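Side-chain contact in transcriptional regulator, BadM/Rrf2 family (Thermincola potens, PDB 4CIC), which probably binds DNA as an IscR-type transcription factor of the Rrf2 family, linked to the control of iron-sulfur cluster biogenesis: residues Gln48-Leu53 and Gly57-Val62. The protein carries 3 engineered substitutions. Numbering follows the deposited sequence. Where two conformers were deposited one is given.
Sequences QLIAVL and GLVKSV
Leu53, in the last turn of helix 43-55, meets Leu58 and Val59 where the chain turns into strand 59-62. This is the passage from the probable recognition helix of a winged helix-turn-helix fold into the first strand of its two-stranded wing. Gly57 ends the helix with a positive phi of 87° in a Schellman motif. The carbonyl oxygen of Leu53 holds the turn. Leu58 N donates to Leu53 O at 2.9 Å, nearly in line with the carbonyl bond (C=O...N angle 165°). Val59 N adds a weak bond to the same Leu53 O at 3.4 Å. The one carbonyl oxygen thus takes two successive amides, the second only weakly.

The tight part of the contact takes in this carbonyl, with Leu58 CB 3.5 Å from Leu53 O, and the apolar groups beside it. Leu53 CD2 touches Leu58 CD1 at 3.9 Å, and the two side chains run at a slant to each other. Val59 CG2 lies 4.0 Å from Leu53 CB. This CG2 sits between the backbone N and the carbonyl carbon of its own residue (chi1 -55° for CG1), which turns it to the helix end, 3.8 Å from Leu53 C. Met18 of helix 9-23 touches both Leu53 and Val59, while Leu87 and Val86 of helix 80-87 pack on Leu53 and Leu58 respectively. The contact therefore joins the wing to the helical core.

The other side is looser. Val52 and Lys60 are exposed, and their CB atoms point away from the opposing segment. Beyond Val59 the strand leaves the helix, and Lys60 pairs through its backbone with Ile70 of strand 68-71. Ile50, which also touches Tyr69 of that strand, gives a lighter touch at the edge of the buried apolar part. It crosses Val59 at about a right angle, with Ile50 CG2 4.2 Å from Val59 CG2.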
loop_
_atom_site.group_PDB
_atom_site.type_symbol
_atom_site.label_atom_id
_atom_site.label_comp_id
_atom_site.label_asym_id
_atom_site.label_seq_id
_atom_site.Cartn_x
_atom_site.Cartn_y
_atom_site.Cartn_z
ATOM N N GLN A 48 -2.589 -15.796 19.067
ATOM C CA GLN A 48 -2.873 -14.407 19.374
ATOM C C GLN A 48 -3.739 -13.757 18.307
ATOM O O GLN A 48 -4.607 -12.944 18.615
ATOM C CB GLN A 48 -1.571 -13.631 19.590
ATOM C CG GLN A 48 -0.832 -14.117 20.833
ATOM C CD GLN A 48 0.440 -13.341 21.107
ATOM O OE1 GLN A 48 0.460 -12.121 20.992
ATOM N NE2 GLN A 48 1.503 -14.046 21.492
ATOM N N LEU A 49 -3.483 -14.112 17.049
ATOM C CA LEU A 49 -4.273 -13.605 15.934
ATOM C C LEU A 49 -5.727 -13.977 16.113
ATOM O O LEU A 49 -6.624 -13.125 16.102
ATOM C CB LEU A 49 -3.785 -14.221 14.626
ATOM C CG LEU A 49 -2.728 -13.477 13.828
ATOM C CD1 LEU A 49 -2.399 -14.287 12.582
ATOM C CD2 LEU A 49 -3.246 -12.096 13.450
ATOM N N ILE A 50 -5.940 -15.275 16.278
ATOM C CA ILE A 50 -7.278 -15.850 16.350
ATOM C C ILE A 50 -8.056 -15.227 17.494
ATOM O O ILE A 50 -9.262 -15.013 17.384
ATOM C CB ILE A 50 -7.202 -17.372 16.535
ATOM C CG1 ILE A 50 -6.724 -18.021 15.237
ATOM C CG2 ILE A 50 -8.571 -17.955 16.962
ATOM C CD1 ILE A 50 -7.799 -18.097 14.171
ATOM N N ALA A 51 -7.361 -14.904 18.583
ATOM C CA ALA A 51 -8.033 -14.284 19.723
ATOM C C ALA A 51 -8.703 -12.978 19.315
ATOM O O ALA A 51 -9.838 -12.702 19.714
ATOM C CB ALA A 51 -7.075 -14.057 20.873
ATOM N N VAL A 52 -7.999 -12.159 18.539
ATOM C CA VAL A 52 -8.584 -10.910 18.070
ATOM C C VAL A 52 -9.716 -11.155 17.068
ATOM O O VAL A 52 -10.783 -10.557 17.174
ATOM C CB VAL A 52 -7.500 -9.975 17.467
ATOM C CG1 VAL A 52 -8.120 -8.677 16.991
ATOM C CG2 VAL A 52 -6.427 -9.708 18.512
ATOM N N LEU A 53 -9.499 -12.063 16.125
ATOM C CA LEU A 53 -10.521 -12.368 15.132
ATOM C C LEU A 53 -11.776 -12.911 15.807
ATOM O O LEU A 53 -12.892 -12.677 15.346
ATOM C CB LEU A 53 -9.986 -13.370 14.110
ATOM C CG LEU A 53 -8.843 -12.851 13.239
ATOM C CD1 LEU A 53 -8.309 -13.980 12.399
ATOM C CD2 LEU A 53 -9.366 -11.750 12.346
ATOM N N GLY A 57 -15.755 -11.299 16.074
ATOM C CA GLY A 57 -16.918 -12.003 15.569
ATOM C C GLY A 57 -16.669 -12.585 14.187
ATOM O O GLY A 57 -17.616 -12.920 13.474
ATOM N N LEU A 58 -15.399 -12.717 13.814
ATOM C CA LEU A 58 -15.028 -13.287 12.518
ATOM C C LEU A 58 -14.815 -14.798 12.598
ATOM O O LEU A 58 -14.946 -15.497 11.602
ATOM C CB LEU A 58 -13.772 -12.624 11.953
ATOM C CG LEU A 58 -14.045 -11.253 11.326
ATOM C CD1 LEU A 58 -12.753 -10.574 10.882
ATOM C CD2 LEU A 58 -15.007 -11.432 10.145
ATOM N N VAL A 59 -14.438 -15.277 13.780
ATOM C CA VAL A 59 -14.270 -16.710 13.978
ATOM C C VAL A 59 -14.875 -17.102 15.306
ATOM O O VAL A 59 -15.050 -16.273 16.201
ATOM C CB VAL A 59 -12.792 -17.148 13.969
ATOM C CG1 VAL A 59 -12.093 -16.697 12.688
ATOM C CG2 VAL A 59 -12.082 -16.618 15.186
ATOM N N LYS A 60 -15.256 -18.369 15.413
ATOM C CA LYS A 60 -15.818 -18.855 16.660
ATOM C C LYS A 60 -15.189 -20.191 17.019
ATOM O O LYS A 60 -14.696 -20.918 16.155
ATOM C CB LYS A 60 -17.342 -18.971 16.571
ATOM C CG LYS A 60 -17.828 -19.785 15.397
ATOM C CD LYS A 60 -19.350 -19.894 15.369
ATOM C CE LYS A 60 -19.872 -20.734 16.516
ATOM N NZ LYS A 60 -21.360 -20.814 16.480
ATOM N N SER A 61 -15.191 -20.481 18.312
ATOM C CA SER A 61 -14.669 -21.721 18.843
ATOM C C SER A 61 -15.831 -22.668 19.102
ATOM O O SER A 61 -16.917 -22.240 19.503
ATOM C CB SER A 61 -13.921 -21.447 20.148
ATOM O OG SER A 61 -13.623 -22.652 20.826
ATOM N N VAL A 62 -15.614 -23.954 18.853
ATOM C CA VAL A 62 -16.631 -24.954 19.148
ATOM C C VAL A 62 -16.045 -26.047 20.055
ATOM O O VAL A 62 -14.851 -26.344 19.989
ATOM C CB VAL A 62 -17.198 -25.562 17.861
ATOM C CG1 VAL A 62 -17.772 -24.479 16.964
ATOM C CG2 VAL A 62 -16.121 -26.293 17.136
#